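Local coordinates for YfkN protein (Bacillus subtilis subsp. subtilis, PDB 3GVE) that belongs to the calcineurin-like metallophosphoesterase family and holds a manganese ion and a magnesium ion in neighbouring sites that share an aspartate ligand, at residues V147-T152 / V165-F170; Q161-G166 / G207-I212. All coordinates share one frame; numbering follows the deposited sequence.

Contact 1 of 2, residues V147-T152 / V165-F170; sequences VINEKT and VGYIGF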
loop_
_atom_site.group_PDB
_atom_site.type_symbol
_atom_site.label_atom_id
_atom_site.label_comp_id
_atom_site.label_asym_id
_atom_site.label_seq_id
_atom_site.Cartn_x
_atom_site.Cartn_y
_atom_site.Cartn_z
ATOM N N VAL A 147 28.984 12.696 3.206
ATOM C CA VAL A 147 29.940 12.529 4.351
ATOM C C VAL A 147 30.997 11.594 3.859
ATOM O O VAL A 147 30.746 10.733 2.998
ATOM C CB VAL A 147 29.229 12.030 5.622
ATOM C CG1 VAL A 147 28.208 13.015 6.119
ATOM C CG2 VAL A 147 28.708 10.666 5.428
ATOM N N ILE A 148 32.141 11.752 4.388
ATOM C CA ILE A 148 33.278 10.860 4.176
ATOM C C ILE A 148 33.832 10.392 5.517
ATOM O O ILE A 148 34.125 11.200 6.371
ATOM C CB ILE A 148 34.393 11.561 3.358
ATOM C CG1 ILE A 148 33.864 11.990 2.001
ATOM C CG2 ILE A 148 35.582 10.649 3.166
ATOM C CD1 ILE A 148 34.767 12.988 1.295
ATOM N N ASN A 149 33.944 9.079 5.683
ATOM C CA ASN A 149 34.461 8.462 6.901
ATOM C C ASN A 149 35.679 7.640 6.545
ATOM O O ASN A 149 35.640 6.838 5.634
ATOM C CB ASN A 149 33.434 7.519 7.528
ATOM C CG ASN A 149 32.159 8.196 7.887
ATOM O OD1 ASN A 149 32.164 9.313 8.346
ATOM N ND2 ASN A 149 31.048 7.511 7.674
ATOM N N GLU A 150 36.765 7.859 7.267
ATOM C CA GLU A 150 37.939 7.036 7.092
ATOM C C GLU A 150 37.735 5.753 7.889
ATOM O O GLU A 150 37.598 5.780 9.095
ATOM C CB GLU A 150 39.199 7.759 7.546
ATOM C CG GLU A 150 40.458 6.963 7.234
ATOM C CD GLU A 150 41.723 7.716 7.579
ATOM O OE1 GLU A 150 42.527 7.950 6.672
ATOM O OE2 GLU A 150 41.899 8.052 8.757
ATOM N N LYS A 151 37.695 4.637 7.177
ATOM C CA LYS A 151 37.468 3.330 7.767
ATOM C C LYS A 151 38.767 2.529 7.817
ATOM O O LYS A 151 39.523 2.553 6.867
ATOM C CB LYS A 151 36.453 2.550 6.915
ATOM C CG LYS A 151 35.136 3.248 6.675
ATOM C CD LYS A 151 34.517 3.688 7.970
ATOM C CE LYS A 151 33.762 2.586 8.611
ATOM N NZ LYS A 151 33.132 3.106 9.853
ATOM N N THR A 152 39.006 1.800 8.903
ATOM C CA THR A 152 40.187 0.884 8.922
ATOM C C THR A 152 39.602 -0.467 8.542
ATOM O O THR A 152 38.868 -1.099 9.299
ATOM C CB THR A 152 40.855 0.842 10.310
ATOM O OG1 THR A 152 41.286 2.126 10.711
ATOM C CG2 THR A 152 42.102 -0.136 10.345
ATOM N N VAL A 165 35.438 6.278 2.824
ATOM C CA VAL A 165 34.142 5.960 2.203
ATOM C C VAL A 165 33.254 7.168 2.295
ATOM O O VAL A 165 33.027 7.727 3.389
ATOM C CB VAL A 165 33.489 4.771 2.920
ATOM C CG1 VAL A 165 32.162 4.344 2.260
ATOM C CG2 VAL A 165 34.458 3.562 2.871
ATOM N N GLY A 166 32.706 7.555 1.178
ATOM C CA GLY A 166 31.769 8.652 1.077
ATOM C C GLY A 166 30.341 8.202 0.814
ATOM O O GLY A 166 30.150 7.211 0.073
ATOM N N TYR A 167 29.370 8.878 1.374
ATOM C CA TYR A 167 27.983 8.601 1.069
ATOM C C TYR A 167 27.376 9.876 0.525
ATOM O O TYR A 167 27.569 10.943 1.080
ATOM C CB TYR A 167 27.232 8.190 2.330
ATOM C CG TYR A 167 27.835 7.010 3.075
ATOM C CD1 TYR A 167 27.461 5.705 2.794
ATOM C CD2 TYR A 167 28.771 7.220 4.079
ATOM C CE1 TYR A 167 28.019 4.639 3.489
ATOM C CE2 TYR A 167 29.319 6.164 4.783
ATOM C CZ TYR A 167 28.939 4.880 4.486
ATOM O OH TYR A 167 29.491 3.837 5.199
ATOM N N ILE A 168 26.609 9.728 -0.541
ATOM C CA ILE A 168 25.840 10.820 -1.124
ATOM C C ILE A 168 24.427 10.306 -1.363
ATOM O O ILE A 168 24.238 9.151 -1.679
ATOM C CB ILE A 168 26.483 11.322 -2.453
ATOM C CG1 ILE A 168 25.740 12.551 -3.003
ATOM C CG2 ILE A 168 26.570 10.199 -3.506
ATOM C CD1 ILE A 168 26.487 13.271 -4.160
ATOM N N GLY A 169 23.439 11.173 -1.212
ATOM C CA GLY A 169 22.049 10.754 -1.376
ATOM C C GLY A 169 21.258 11.669 -2.291
ATOM O O GLY A 169 21.555 12.830 -2.410
ATOM N N PHE A 170 20.230 11.103 -2.908
ATOM C CA PHE A 170 19.344 11.795 -3.856
ATOM C C PHE A 170 17.885 11.428 -3.651
ATOM O O PHE A 170 17.572 10.297 -3.325
ATOM C CB PHE A 170 19.720 11.460 -5.309
ATOM C CG PHE A 170 21.177 11.575 -5.587
ATOM C CD1 PHE A 170 21.769 12.812 -5.789
ATOM C CD2 PHE A 170 21.960 10.451 -5.620
ATOM C CE1 PHE A 170 23.123 12.909 -6.029
ATOM C CE2 PHE A 170 23.315 10.539 -5.867
ATOM C CZ PHE A 170 23.902 11.780 -6.071
#
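The ring of Tyr-167 is met by strand 147-152 at its edge, near the ring plane, and neither of its faces receives an atom from that strand. Val-147 CG2 reaches Tyr-167 CD2 at 3.7 Å; since Val-147 is deposited in two conformers, this contact holds for the one described. Further along the same edge comes the Asn-149 amide, its plane turned 56° from the ring. Elsewhere, Leu-58 and Val-60 of strand 57-61 also pack on the tyrosine. The motif is a beta hairpin of strands 146-154 and 160-170, and the 158° between the N-to-C directions of the two segments confirms the antiparallel course. Val-165 lies on the same face of the sheet as Val-147, Asn-149 and Tyr-167, and its CG2 touches Lys-151 CG at 3.9 Å. The lysine CG is set beside its own backbone N, which brings it against that methyl. On the other face Ile-148 stands opposite Gly-166 in a non-hydrogen-bonded pair, where the CA atoms of Ile-148 and Gly-166 approach to 4.1 Å and Ile-148 CG1 rests 4.0 Å from the glycine CA. Hydrogen-bonded pairs flank it. Val-147 and Tyr-167 exchange two backbone bonds, as do Asn-149 and Val-165; in the second pair Asn-149 N gives to Val-165 O at 2.8 Å with an N-H...O angle of 167°. Two carbonyls take an additional CA-H...O contact: Val-165 O from Ile-148 CA at 3.2 Å, and Val-147 O, already bonded to Tyr-167 N, from Gly-166 CA at 3.0 Å.

Contact 2 of 2, residues Q161-G166 / G207-I212; sequences QKVKVG and GADVII
Two pairs of branched side chains make the apolar centre: Val-163 CG1 meets Val-210 CG2 at 3.9 Å, and Val-165 CG1 meets Ile-212 CD1 at 3.7 Å. In both valines of strand 160-170 the touching methyl is the one opposite the residue's own backbone N. Trp-301 of strand 300-312 packs on Val-163, and Ile-14 of strand 9-17 on Ile-212, so residues of the four-strand sheet pack on this face. On the other face Ile-211, bridged to Gly-166, packs on Met-203 and Lys-204 of helix 192-205. The bridges Val-165 with Val-210 and Gly-166 with Ile-211 are parallel, and Gly-166 directs both its N and its O at the same strand, straddling Ile-211: its N gives to Val-210 O at 2.8 Å, while its O accepts from Ile-212 N at 2.9 Å. Helix 192-205 lies between these adjacent parallel strands in the chain, making a beta-alpha-beta crossover. A Schellman motif ends that helix, with Gly-207 at positive phi, Ala-208 N bonded to Met-203 O and Gly-207 N to Lys-204 O. Directly after this turn a second cluster of polar contacts gathers around Lys-164. Lys-164 O is gripped by two backbone donors, Asp-209 N at 2.7 Å and Val-210 N at 3.1 Å. The Asp-209 side chain returns the link: with CG set beside its own N (chi1 -66°), its OD2 takes Lys-164 N at 2.9 Å. That bond is almost straight (175°) and enters on the anti side of the carboxylate, 17° out of its plane. Farther out, the extended Lys-164 chain runs past the turn, its CD 3.4 Å from Gly-207 O.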
loop_
_atom_site.group_PDB
_atom_site.type_symbol
_atom_site.label_atom_id
_atom_site.label_comp_id
_atom_site.label_asym_id
_atom_site.label_seq_id
_atom_site.Cartn_x
_atom_site.Cartn_y
_atom_site.Cartn_z
ATOM N N GLN A 161 43.983 -1.361 6.241
ATOM C CA GLN A 161 43.984 -0.426 5.124
ATOM C C GLN A 161 42.975 0.672 5.431
ATOM O O GLN A 161 41.805 0.413 5.629
ATOM C CB GLN A 161 43.633 -1.117 3.797
ATOM C CG GLN A 161 44.555 -2.247 3.393
ATOM C CD GLN A 161 45.967 -1.785 3.101
ATOM O OE1 GLN A 161 46.226 -0.608 2.893
ATOM N NE2 GLN A 161 46.890 -2.724 3.100
ATOM N N LYS A 162 43.457 1.895 5.507
ATOM C CA LYS A 162 42.582 3.040 5.699
ATOM C C LYS A 162 41.975 3.406 4.365
ATOM O O LYS A 162 42.675 3.689 3.426
ATOM C CB LYS A 162 43.371 4.197 6.289
ATOM C CG LYS A 162 43.807 3.871 7.695
ATOM C CD LYS A 162 44.294 5.053 8.426
ATOM C CE LYS A 162 44.055 4.859 9.898
ATOM N NZ LYS A 162 44.912 3.786 10.429
ATOM N N VAL A 163 40.649 3.359 4.312
ATOM C CA VAL A 163 39.879 3.644 3.110
ATOM C C VAL A 163 38.804 4.682 3.439
ATOM O O VAL A 163 38.044 4.504 4.369
ATOM C CB VAL A 163 39.220 2.355 2.561
ATOM C CG1 VAL A 163 38.421 2.644 1.286
ATOM C CG2 VAL A 163 40.289 1.286 2.316
ATOM N N LYS A 164 38.776 5.776 2.688
ATOM C CA LYS A 164 37.769 6.844 2.947
ATOM C C LYS A 164 36.524 6.542 2.105
ATOM O O LYS A 164 36.584 6.467 0.907
ATOM C CB LYS A 164 38.326 8.170 2.610
ATOM C CG LYS A 164 39.162 8.798 3.682
ATOM C CD LYS A 164 39.713 10.201 3.268
ATOM C CE LYS A 164 40.764 10.668 4.317
ATOM N NZ LYS A 164 40.851 12.132 4.178
ATOM N N VAL A 165 35.438 6.278 2.824
ATOM C CA VAL A 165 34.142 5.960 2.203
ATOM C C VAL A 165 33.254 7.168 2.295
ATOM O O VAL A 165 33.027 7.727 3.389
ATOM C CB VAL A 165 33.489 4.771 2.920
ATOM C CG1 VAL A 165 32.162 4.344 2.260
ATOM C CG2 VAL A 165 34.458 3.562 2.871
ATOM N N GLY A 166 32.706 7.555 1.178
ATOM C CA GLY A 166 31.769 8.652 1.077
ATOM C C GLY A 166 30.341 8.202 0.814
ATOM O O GLY A 166 30.150 7.211 0.073
ATOM N N GLY A 207 39.050 13.494 -0.593
ATOM C CA GLY A 207 39.730 12.245 -0.353
ATOM C C GLY A 207 38.923 10.967 -0.416
ATOM O O GLY A 207 39.439 9.917 -0.148
ATOM N N ALA A 208 37.662 11.052 -0.802
ATOM C CA ALA A 208 36.868 9.828 -0.894
ATOM C C ALA A 208 37.529 8.810 -1.809
ATOM O O ALA A 208 37.834 9.113 -2.932
ATOM C CB ALA A 208 35.448 10.135 -1.382
ATOM N N ASP A 209 37.725 7.602 -1.299
ATOM C CA ASP A 209 38.255 6.485 -2.081
ATOM C C ASP A 209 37.144 5.637 -2.710
ATOM O O ASP A 209 37.302 5.106 -3.791
ATOM C CB ASP A 209 39.107 5.581 -1.201
ATOM C CG ASP A 209 40.355 6.259 -0.717
ATOM O OD1 ASP A 209 41.074 6.816 -1.568
ATOM O OD2 ASP A 209 40.584 6.219 0.488
ATOM N N VAL A 210 36.042 5.495 -1.984
ATOM C CA VAL A 210 34.875 4.718 -2.412
ATOM C C VAL A 210 33.659 5.596 -2.201
ATOM O O VAL A 210 33.521 6.187 -1.158
ATOM C CB VAL A 210 34.716 3.439 -1.566
ATOM C CG1 VAL A 210 33.416 2.706 -1.922
ATOM C CG2 VAL A 210 35.923 2.524 -1.756
ATOM N N ILE A 211 32.808 5.697 -3.212
ATOM C CA ILE A 211 31.621 6.540 -3.129
ATOM C C ILE A 211 30.359 5.682 -3.293
ATOM O O ILE A 211 30.206 4.981 -4.291
ATOM C CB ILE A 211 31.645 7.684 -4.191
ATOM C CG1 ILE A 211 32.742 8.714 -3.852
ATOM C CG2 ILE A 211 30.274 8.370 -4.270
ATOM C CD1 ILE A 211 32.924 9.799 -4.893
ATOM N N ILE A 212 29.469 5.771 -2.295
ATOM C CA ILE A 212 28.185 4.972 -2.288
ATOM C C ILE A 212 27.063 5.949 -2.453
ATOM O O ILE A 212 26.933 6.929 -1.679
ATOM C CB ILE A 212 28.071 4.200 -0.980
ATOM C CG1 ILE A 212 29.240 3.197 -0.848
ATOM C CG2 ILE A 212 26.740 3.447 -0.993
ATOM C CD1 ILE A 212 29.402 2.642 0.534
#

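In the fold
Contacts 1 and 2 lie on the two flanks of strand 160-170, with centres about 6 Å apart, and share Val-165 and Gly-166. Along the chain the hairpin of contact 1 is completed first; helix 192-205 follows, and strand 210-215 then closes contact 2. Strand 160-170 therefore has an antiparallel neighbour on one side and a parallel one on the other within the mixed sheet. Backbone bonds extend each contact past its own segments: Lys-151 N probably bonds to Val-163 O, and Ile-168 N to Ile-212 O. Strand 210-215 leads directly to His-216, a magnesium ligand, so contact 2 lies on the strand that delivers this ligand, while contact 1 adds the hairpin's other strand.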